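Local coordinates for protein phosphoglycolate phosphatase (Thermoplasma acidophilum, PDB 1L6R) that removes the phosphate from 2-phosphoglycolate to give glycolate, using magnesium, and less efficiently splits inorganic pyrophosphate, at residues S30-L39 with I217-M227; R111-I119 with S144-E152. The protein carries 1 engineered substitution. All blocks are in the same frame, centred on the assembly; numbering follows the deposited sequence.

Contact 1: S30-L39 with I217-M227; sequences SIRSAEKKGL and IGQIFKHFELM
Phe221 reaches from helix 217-223 into the angle between Ala34 and Leu39. Leu39 CD2 sits over one face of the Phe221 ring, a CH-pi contact 4.2 Å from the centroid. Ser30 O and Ile31 CA lie at the ring edge, near its plane. Ala34 CB approaches obliquely, 3.6 Å from Phe221 CD2. Leu39 CG stands anti to the backbone N (chi1 180°), and this carries the CD2 branch over the ring. Beside the phenylalanine, the Met227 chain runs back along helix 30-36. Its SD meets Ser30 CB at 3.8 Å, and its bend at chi3 (83°) brings CE to Ser33 CB. Ala34 CA makes a CA-H...O contact with Leu226 O at 3.4 Å.

Two waters tie the segments together. One joins Ser30 OG to Gly218 N; Ser30 OG is also bonded to Lys26 O. The other donates to both Ala34 O and Leu226 O. Schellman motifs with Gly38 and Glu225 at positive phi end the two helices; Leu39 CD2 then comes within 4.2 Å of Leu226 CD1. Segments 30-36 and 217-223 run nearly parallel, at 23°, their axes 9.7 Å apart at closest. Ile217 and Ile220 rest on strand 172-175. Helices side by side against a mainly parallel sheet are characteristic of the Rossmann-like HAD core.

Contact 2: R111-I119 with S144-E152; sequences REASTGFDI and SWHLMNRGE
Phe117 lies under Trp145, and the tryptophan side chain can be followed outward from there. Trp145 CB stands over the centre of the Phe117 ring, 3.4 Å from the centroid and nearly on the normal. This is a close CH-pi contact. Phe117 CG lies between its backbone N and carbonyl carbon (chi1 66°), which folds the ring back beneath that CB. Trp145 CG comes next, 3.8 Å from Phe117 CE2. The two ring planes are 21° apart but slid, and barely overlap. Further out, CD1, NE1 and CE2 all meet Ile119 CG2, which lies over one face, offset toward the rim. Trp145 NE1 is 3.5 Å from Ile119 CG2 and donates to a water that also bonds Ile119 O.

Strands 115-117 and 144-149 are antiparallel neighbours in the three-stranded sheet of the HAD cap domain. Thr115 pairs with Leu147 and Phe117 with Trp145, both hydrogen-bonded pairs. Phe117 N and Ser144 OG grip Trp145 O from opposite faces of its plane.

On the face carrying His146, Arg111 NH2 approaches the edge of the His146 ring, 3.8 Å from NE2, with the planes 67° apart. Arg111 NH2 also bonds Gly46 O, and NH1 bonds Thr107; Gly46 is a magnesium-binding residue. Asn149 N and ND2 both donate to Glu152 OE1. Glu152 OE2 lies 2.6 Å from Ala113 O; two oxygens this close suggest that the acid holds a proton.

Contact 1 and contact 2 share no helix or strand and do not touch; their nearest atoms are about 19 Å apart. They lie on opposite sides of the chain's centre, and 111-119 with 144-152 is nested inside the loop closed by 30-39 with 217-227. Contact 1 is partly buried, with Lys37 and Met227 exposed. It joins two helices through apolar side chains and bridging waters. Contact 2 is buried and joins two strands by direct backbone bonds. It also brings aromatic packing on one sheet face and polar groups near a bound calcium ion on the other. Only contact 2 reaches the second subunit, where Arg150 bonds Gln186 of that chain.

Contact 1: S30-L39 with I217-M227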
loop_
_atom_site.group_PDB
_atom_site.type_symbol
_atom_site.label_atom_id
_atom_site.label_comp_id
_atom_site.label_asym_id
_atom_site.label_seq_id
_atom_site.Cartn_x
_atom_site.Cartn_y
_atom_site.Cartn_z
ATOM N N SER A 30 -18.590 -22.140 7.223
ATOM C CA SER A 30 -19.061 -20.930 6.544
ATOM C C SER A 30 -18.348 -20.803 5.200
ATOM O O SER A 30 -18.949 -20.465 4.180
ATOM C CB SER A 30 -18.782 -19.687 7.395
ATOM O OG SER A 30 -19.517 -19.721 8.604
ATOM N N ILE A 31 -17.046 -21.069 5.202
ATOM C CA ILE A 31 -16.283 -20.993 3.968
ATOM C C ILE A 31 -16.800 -22.019 2.953
ATOM O O ILE A 31 -17.030 -21.685 1.796
ATOM C CB ILE A 31 -14.780 -21.225 4.244
ATOM C CG1 ILE A 31 -14.186 -19.977 4.908
ATOM C CG2 ILE A 31 -14.035 -21.556 2.943
ATOM C CD1 ILE A 31 -12.792 -20.191 5.470
ATOM N N ARG A 32 -16.991 -23.260 3.386
ATOM C CA ARG A 32 -17.476 -24.280 2.460
ATOM C C ARG A 32 -18.867 -23.943 1.935
ATOM O O ARG A 32 -19.144 -24.167 0.762
ATOM C CB ARG A 32 -17.479 -25.655 3.128
ATOM C CG ARG A 32 -16.073 -26.161 3.425
ATOM C CD ARG A 32 -16.114 -27.461 4.203
ATOM N NE ARG A 32 -14.765 -27.936 4.516
ATOM C CZ ARG A 32 -14.500 -28.929 5.358
ATOM N NH1 ARG A 32 -15.491 -29.564 5.975
ATOM N NH2 ARG A 32 -13.239 -29.277 5.598
ATOM N N SER A 33 -19.726 -23.401 2.794
ATOM C CA SER A 33 -21.074 -23.029 2.374
ATOM C C SER A 33 -21.006 -21.933 1.312
ATOM O O SER A 33 -21.641 -22.038 0.263
ATOM C CB SER A 33 -21.895 -22.542 3.568
ATOM O OG SER A 33 -22.199 -23.605 4.460
ATOM N N ALA A 34 -20.221 -20.889 1.569
ATOM C CA ALA A 34 -20.101 -19.793 0.612
ATOM C C ALA A 34 -19.497 -20.260 -0.708
ATOM O O ALA A 34 -19.932 -19.838 -1.779
ATOM C CB ALA A 34 -19.269 -18.661 1.204
ATOM N N GLU A 35 -18.492 -21.131 -0.641
ATOM C CA GLU A 35 -17.869 -21.636 -1.860
ATOM C C GLU A 35 -18.868 -22.433 -2.690
ATOM O O GLU A 35 -18.876 -22.328 -3.913
ATOM C CB GLU A 35 -16.645 -22.496 -1.526
ATOM C CG GLU A 35 -15.522 -21.691 -0.894
ATOM C CD GLU A 35 -14.308 -22.546 -0.608
ATOM O OE1 GLU A 35 -14.504 -23.718 -0.223
ATOM O OE2 GLU A 35 -13.161 -22.063 -0.756
ATOM N N LYS A 36 -19.717 -23.219 -2.031
ATOM C CA LYS A 36 -20.715 -23.992 -2.768
ATOM C C LYS A 36 -21.662 -23.053 -3.513
ATOM O O LYS A 36 -22.188 -23.410 -4.572
ATOM C CB LYS A 36 -21.522 -24.897 -1.830
ATOM C CG LYS A 36 -20.801 -26.175 -1.431
ATOM C CD LYS A 36 -21.767 -27.227 -0.899
ATOM C CE LYS A 36 -22.586 -26.705 0.266
ATOM N NZ LYS A 36 -23.375 -27.786 0.925
ATOM N N LYS A 37 -21.879 -21.861 -2.963
ATOM C CA LYS A 37 -22.760 -20.875 -3.587
ATOM C C LYS A 37 -22.050 -20.045 -4.652
ATOM O O LYS A 37 -22.642 -19.130 -5.231
ATOM C CB LYS A 37 -23.367 -19.945 -2.531
ATOM C CG LYS A 37 -24.485 -20.572 -1.707
ATOM C CD LYS A 37 -24.006 -21.834 -1.030
ATOM C CE LYS A 37 -24.998 -22.364 -0.020
ATOM N NZ LYS A 37 -24.397 -23.516 0.701
ATOM N N GLY A 38 -20.777 -20.348 -4.896
ATOM C CA GLY A 38 -20.037 -19.643 -5.929
ATOM C C GLY A 38 -18.896 -18.711 -5.556
ATOM O O GLY A 38 -18.228 -18.193 -6.450
ATOM N N LEU A 39 -18.663 -18.493 -4.266
ATOM C CA LEU A 39 -17.586 -17.603 -3.842
ATOM C C LEU A 39 -16.218 -18.255 -3.980
ATOM O O LEU A 39 -16.061 -19.441 -3.690
ATOM C CB LEU A 39 -17.786 -17.195 -2.377
ATOM C CG LEU A 39 -16.738 -16.260 -1.759
ATOM C CD1 LEU A 39 -16.840 -14.875 -2.385
ATOM C CD2 LEU A 39 -16.949 -16.171 -0.258
ATOM N N ILE A 217 -16.920 -14.903 10.346
ATOM C CA ILE A 217 -16.975 -15.319 8.950
ATOM C C ILE A 217 -18.403 -15.559 8.465
ATOM O O ILE A 217 -18.813 -15.019 7.430
ATOM C CB ILE A 217 -16.099 -16.574 8.717
ATOM C CG1 ILE A 217 -14.655 -16.289 9.167
ATOM C CG2 ILE A 217 -16.151 -16.976 7.256
ATOM C CD1 ILE A 217 -14.000 -15.084 8.495
ATOM N N GLY A 218 -19.158 -16.341 9.232
ATOM C CA GLY A 218 -20.532 -16.621 8.865
ATOM C C GLY A 218 -21.390 -15.369 8.821
ATOM O O GLY A 218 -22.165 -15.175 7.880
ATOM N N GLN A 219 -21.264 -14.501 9.821
ATOM C CA GLN A 219 -22.084 -13.290 9.818
ATOM C C GLN A 219 -21.715 -12.354 8.673
ATOM O O GLN A 219 -22.584 -11.720 8.077
ATOM C CB GLN A 219 -21.981 -12.544 11.144
ATOM C CG GLN A 219 -22.996 -11.398 11.219
ATOM C CD GLN A 219 -22.837 -10.532 12.439
ATOM O OE1 GLN A 219 -21.732 -10.115 12.777
ATOM N NE2 GLN A 219 -23.949 -10.226 13.101
ATOM N N ILE A 220 -20.421 -12.258 8.374
ATOM C CA ILE A 220 -19.951 -11.416 7.283
ATOM C C ILE A 220 -20.499 -11.932 5.956
ATOM O O ILE A 220 -21.032 -11.160 5.165
ATOM C CB ILE A 220 -18.398 -11.383 7.233
ATOM C CG1 ILE A 220 -17.862 -10.566 8.410
ATOM C CG2 ILE A 220 -17.918 -10.807 5.911
ATOM C CD1 ILE A 220 -16.362 -10.730 8.612
ATOM N N PHE A 221 -20.372 -13.234 5.717
ATOM C CA PHE A 221 -20.864 -13.813 4.471
ATOM C C PHE A 221 -22.376 -13.609 4.336
ATOM O O PHE A 221 -22.863 -13.268 3.255
ATOM C CB PHE A 221 -20.522 -15.311 4.398
ATOM C CG PHE A 221 -19.059 -15.601 4.113
ATOM C CD1 PHE A 221 -18.190 -14.600 3.674
ATOM C CD2 PHE A 221 -18.567 -16.899 4.245
ATOM C CE1 PHE A 221 -16.849 -14.886 3.371
ATOM C CE2 PHE A 221 -17.224 -17.201 3.942
ATOM C CZ PHE A 221 -16.370 -16.195 3.505
ATOM N N LYS A 222 -23.108 -13.805 5.426
ATOM C CA LYS A 222 -24.561 -13.616 5.394
ATOM C C LYS A 222 -24.886 -12.170 5.065
ATOM O O LYS A 222 -25.773 -11.890 4.260
ATOM C CB LYS A 222 -25.186 -13.976 6.738
ATOM C CG LYS A 222 -25.205 -15.461 7.037
ATOM C CD LYS A 222 -25.809 -15.731 8.405
ATOM C CE LYS A 222 -25.846 -17.219 8.703
ATOM N NZ LYS A 222 -24.488 -17.824 8.632
ATOM N N HIS A 223 -24.169 -11.245 5.689
ATOM C CA HIS A 223 -24.403 -9.833 5.439
ATOM C C HIS A 223 -24.280 -9.486 3.957
ATOM O O HIS A 223 -25.082 -8.715 3.423
ATOM C CB HIS A 223 -23.426 -8.980 6.249
ATOM C CG HIS A 223 -23.579 -7.510 6.021
ATOM N ND1 HIS A 223 -22.779 -6.802 5.150
ATOM C CD2 HIS A 223 -24.465 -6.620 6.529
ATOM C CE1 HIS A 223 -23.164 -5.538 5.133
ATOM N NE2 HIS A 223 -24.184 -5.402 5.960
ATOM N N PHE A 224 -23.275 -10.048 3.291
ATOM C CA PHE A 224 -23.059 -9.783 1.877
ATOM C C PHE A 224 -23.796 -10.767 0.957
ATOM O O PHE A 224 -23.515 -10.844 -0.238
ATOM C CB PHE A 224 -21.555 -9.789 1.582
ATOM C CG PHE A 224 -20.825 -8.606 2.157
ATOM C CD1 PHE A 224 -21.045 -7.324 1.654
ATOM C CD2 PHE A 224 -19.931 -8.765 3.210
ATOM C CE1 PHE A 224 -20.387 -6.219 2.190
ATOM C CE2 PHE A 224 -19.266 -7.670 3.754
ATOM C CZ PHE A 224 -19.492 -6.392 3.244
ATOM N N GLU A 225 -24.738 -11.510 1.531
ATOM C CA GLU A 225 -25.536 -12.481 0.781
ATOM C C GLU A 225 -24.672 -13.506 0.052
ATOM O O GLU A 225 -24.943 -13.862 -1.098
ATOM C CB GLU A 225 -26.433 -11.760 -0.232
ATOM C CG GLU A 225 -27.377 -10.739 0.386
ATOM C CD GLU A 225 -28.269 -10.075 -0.646
ATOM O OE1 GLU A 225 -27.733 -9.521 -1.629
ATOM O OE2 GLU A 225 -29.506 -10.107 -0.473
ATOM N N LEU A 226 -23.634 -13.985 0.731
ATOM C CA LEU A 226 -22.725 -14.967 0.152
ATOM C C LEU A 226 -23.010 -16.356 0.712
ATOM O O LEU A 226 -22.478 -17.348 0.220
ATOM C CB LEU A 226 -21.272 -14.572 0.442
ATOM C CG LEU A 226 -20.817 -13.247 -0.181
ATOM C CD1 LEU A 226 -19.431 -12.875 0.329
ATOM C CD2 LEU A 226 -20.810 -13.378 -1.700
ATOM N N MET A 227 -23.853 -16.406 1.740
ATOM C CA MET A 227 -24.248 -17.653 2.389
ATOM C C MET A 227 -25.765 -17.757 2.449
ATOM O O MET A 227 -26.301 -18.819 2.065
ATOM C CB MET A 227 -23.702 -17.721 3.814
ATOM C CG MET A 227 -22.419 -18.495 3.956
ATOM S SD MET A 227 -22.053 -18.712 5.688
ATOM C CE MET A 227 -23.072 -20.131 6.077
HETATM O O HOH W 1 -18.280 -18.436 10.944
HETATM O O HOH W 2 -21.148 -17.387 -2.038
#

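Contact 2: R111-I119 with S144-E152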
loop_
_atom_site.group_PDB
_atom_site.type_symbol
_atom_site.label_atom_id
_atom_site.label_comp_id
_atom_site.label_asym_id
_atom_site.label_seq_id
_atom_site.Cartn_x
_atom_site.Cartn_y
_atom_site.Cartn_z
ATOM N N ARG A 111 10.707 -21.765 4.601
ATOM C CA ARG A 111 10.495 -20.439 4.007
ATOM C C ARG A 111 11.352 -20.264 2.777
ATOM O O ARG A 111 12.436 -20.853 2.675
ATOM C CB ARG A 111 10.802 -19.308 5.000
ATOM C CG ARG A 111 9.642 -19.034 5.947
ATOM C CD ARG A 111 9.757 -17.725 6.719
ATOM N NE ARG A 111 8.470 -17.500 7.379
ATOM C CZ ARG A 111 8.069 -18.119 8.485
ATOM N NH1 ARG A 111 8.862 -18.985 9.115
ATOM N NH2 ARG A 111 6.818 -17.959 8.901
ATOM N N GLU A 112 10.870 -19.445 1.848
ATOM C CA GLU A 112 11.594 -19.209 0.604
ATOM C C GLU A 112 11.629 -17.757 0.183
ATOM O O GLU A 112 12.441 -17.376 -0.655
ATOM C CB GLU A 112 10.941 -19.992 -0.538
ATOM C CG GLU A 112 10.870 -21.498 -0.314
ATOM C CD GLU A 112 10.196 -22.249 -1.455
ATOM O OE1 GLU A 112 10.440 -21.900 -2.633
ATOM O OE2 GLU A 112 9.433 -23.201 -1.169
ATOM N N ALA A 113 10.769 -16.936 0.776
ATOM C CA ALA A 113 10.638 -15.547 0.348
ATOM C C ALA A 113 10.771 -14.479 1.423
ATOM O O ALA A 113 10.574 -13.293 1.145
ATOM C CB ALA A 113 9.281 -15.395 -0.341
ATOM N N SER A 114 11.093 -14.906 2.636
ATOM C CA SER A 114 11.204 -14.003 3.781
ATOM C C SER A 114 11.795 -14.820 4.914
ATOM O O SER A 114 12.093 -16.000 4.735
ATOM C CB SER A 114 9.818 -13.506 4.189
ATOM O OG SER A 114 9.033 -14.588 4.654
ATOM N N THR A 115 11.935 -14.201 6.086
ATOM C CA THR A 115 12.500 -14.889 7.236
ATOM C C THR A 115 11.695 -14.621 8.503
ATOM O O THR A 115 11.439 -13.468 8.850
ATOM C CB THR A 115 13.949 -14.418 7.459
ATOM O OG1 THR A 115 14.688 -14.601 6.248
ATOM C CG2 THR A 115 14.621 -15.193 8.575
ATOM N N GLY A 116 11.295 -15.688 9.185
ATOM C CA GLY A 116 10.570 -15.523 10.437
ATOM C C GLY A 116 11.581 -15.458 11.577
ATOM O O GLY A 116 12.726 -15.894 11.443
ATOM N N PHE A 117 11.179 -14.911 12.717
ATOM C CA PHE A 117 12.109 -14.840 13.837
ATOM C C PHE A 117 11.416 -14.564 15.154
ATOM O O PHE A 117 10.246 -14.166 15.182
ATOM C CB PHE A 117 13.196 -13.754 13.589
ATOM C CG PHE A 117 12.678 -12.325 13.557
ATOM C CD1 PHE A 117 12.201 -11.759 12.377
ATOM C CD2 PHE A 117 12.730 -11.531 14.708
ATOM C CE1 PHE A 117 11.789 -10.420 12.332
ATOM C CE2 PHE A 117 12.323 -10.193 14.681
ATOM C CZ PHE A 117 11.852 -9.631 13.497
ATOM N N ASP A 118 12.150 -14.806 16.236
ATOM C CA ASP A 118 11.698 -14.508 17.589
ATOM C C ASP A 118 12.676 -13.421 18.031
ATOM O O ASP A 118 13.799 -13.351 17.528
ATOM C CB ASP A 118 11.841 -15.706 18.535
ATOM C CG ASP A 118 10.807 -16.793 18.284
ATOM O OD1 ASP A 118 9.752 -16.497 17.679
ATOM O OD2 ASP A 118 11.050 -17.944 18.717
ATOM N N ILE A 119 12.267 -12.587 18.976
ATOM C CA ILE A 119 13.134 -11.510 19.451
ATOM C C ILE A 119 12.635 -11.005 20.800
ATOM O O ILE A 119 11.434 -11.029 21.073
ATOM C CB ILE A 119 13.138 -10.342 18.430
ATOM C CG1 ILE A 119 14.215 -9.312 18.787
ATOM C CG2 ILE A 119 11.748 -9.680 18.379
ATOM C CD1 ILE A 119 14.417 -8.277 17.710
ATOM N N SER A 144 4.940 -15.727 14.925
ATOM C CA SER A 144 6.255 -15.110 15.043
ATOM C C SER A 144 6.327 -13.743 14.415
ATOM O O SER A 144 5.350 -13.229 13.864
ATOM C CB SER A 144 7.272 -15.991 14.297
ATOM O OG SER A 144 7.085 -15.877 12.876
ATOM N N TRP A 145 7.523 -13.167 14.508
ATOM C CA TRP A 145 7.814 -11.927 13.821
ATOM C C TRP A 145 8.183 -12.360 12.402
ATOM O O TRP A 145 8.510 -13.535 12.147
ATOM C CB TRP A 145 9.013 -11.206 14.429
ATOM C CG TRP A 145 8.707 -10.557 15.720
ATOM C CD1 TRP A 145 8.674 -11.150 16.949
ATOM C CD2 TRP A 145 8.378 -9.179 15.922
ATOM N NE1 TRP A 145 8.348 -10.218 17.908
ATOM C CE2 TRP A 145 8.162 -9.003 17.307
ATOM C CE3 TRP A 145 8.243 -8.075 15.068
ATOM C CZ2 TRP A 145 7.818 -7.761 17.865
ATOM C CZ3 TRP A 145 7.899 -6.835 15.625
ATOM C CH2 TRP A 145 7.693 -6.697 17.013
ATOM N N HIS A 146 8.148 -11.392 11.498
ATOM C CA HIS A 146 8.446 -11.616 10.101
ATOM C C HIS A 146 9.331 -10.508 9.599
ATOM O O HIS A 146 9.052 -9.340 9.848
ATOM C CB HIS A 146 7.152 -11.620 9.293
ATOM C CG HIS A 146 6.243 -12.743 9.653
ATOM N ND1 HIS A 146 5.329 -12.681 10.685
ATOM C CD2 HIS A 146 6.183 -14.002 9.165
ATOM C CE1 HIS A 146 4.749 -13.864 10.815
ATOM N NE2 HIS A 146 5.248 -14.679 9.905
ATOM N N LEU A 147 10.410 -10.896 8.923
ATOM C CA LEU A 147 11.342 -9.958 8.308
ATOM C C LEU A 147 11.007 -10.096 6.826
ATOM O O LEU A 147 11.309 -11.113 6.190
ATOM C CB LEU A 147 12.785 -10.369 8.582
ATOM C CG LEU A 147 13.852 -9.515 7.889
ATOM C CD1 LEU A 147 13.826 -8.078 8.405
ATOM C CD2 LEU A 147 15.221 -10.151 8.123
ATOM N N MET A 148 10.373 -9.054 6.302
ATOM C CA MET A 148 9.886 -9.029 4.938
ATOM C C MET A 148 10.573 -8.004 4.068
ATOM O O MET A 148 11.095 -7.002 4.560
ATOM C CB MET A 148 8.396 -8.669 4.938
ATOM C CG MET A 148 7.529 -9.441 5.910
ATOM S SD MET A 148 7.521 -11.201 5.572
ATOM C CE MET A 148 7.096 -11.189 3.832
ATOM N N ASN A 149 10.541 -8.252 2.764
ATOM C CA ASN A 149 11.064 -7.301 1.798
ATOM C C ASN A 149 9.980 -6.208 1.725
ATOM O O ASN A 149 8.781 -6.505 1.830
ATOM C CB ASN A 149 11.223 -7.987 0.439
ATOM C CG ASN A 149 12.375 -8.984 0.422
ATOM O OD1 ASN A 149 13.543 -8.591 0.390
ATOM N ND2 ASN A 149 12.054 -10.275 0.456
ATOM N N ARG A 150 10.376 -4.949 1.571
ATOM C CA ARG A 150 9.390 -3.869 1.489
ATOM C C ARG A 150 8.428 -4.141 0.328
ATOM O O ARG A 150 8.861 -4.410 -0.792
ATOM C CB ARG A 150 10.099 -2.526 1.267
ATOM C CG ARG A 150 9.175 -1.343 0.971
ATOM C CD ARG A 150 8.405 -0.853 2.187
ATOM N NE ARG A 150 9.286 -0.307 3.215
ATOM C CZ ARG A 150 8.883 0.502 4.193
ATOM N NH1 ARG A 150 7.615 0.873 4.277
ATOM N NH2 ARG A 150 9.756 0.929 5.095
ATOM N N GLY A 151 7.128 -4.083 0.606
ATOM C CA GLY A 151 6.133 -4.320 -0.427
ATOM C C GLY A 151 5.632 -5.752 -0.526
ATOM O O GLY A 151 4.725 -6.046 -1.307
ATOM N N GLU A 152 6.216 -6.646 0.263
ATOM C CA GLU A 152 5.836 -8.058 0.266
ATOM C C GLU A 152 4.770 -8.164 1.355
ATOM O O GLU A 152 5.048 -8.514 2.505
ATOM C CB GLU A 152 7.080 -8.887 0.589
ATOM C CG GLU A 152 6.908 -10.383 0.499
ATOM C CD GLU A 152 8.213 -11.124 0.750
ATOM O OE1 GLU A 152 9.215 -10.472 1.122
ATOM O OE2 GLU A 152 8.236 -12.365 0.581
HETATM O O HOH W 3 5.752 -17.993 11.581
HETATM O O HOH W 4 8.769 -10.090 20.843
#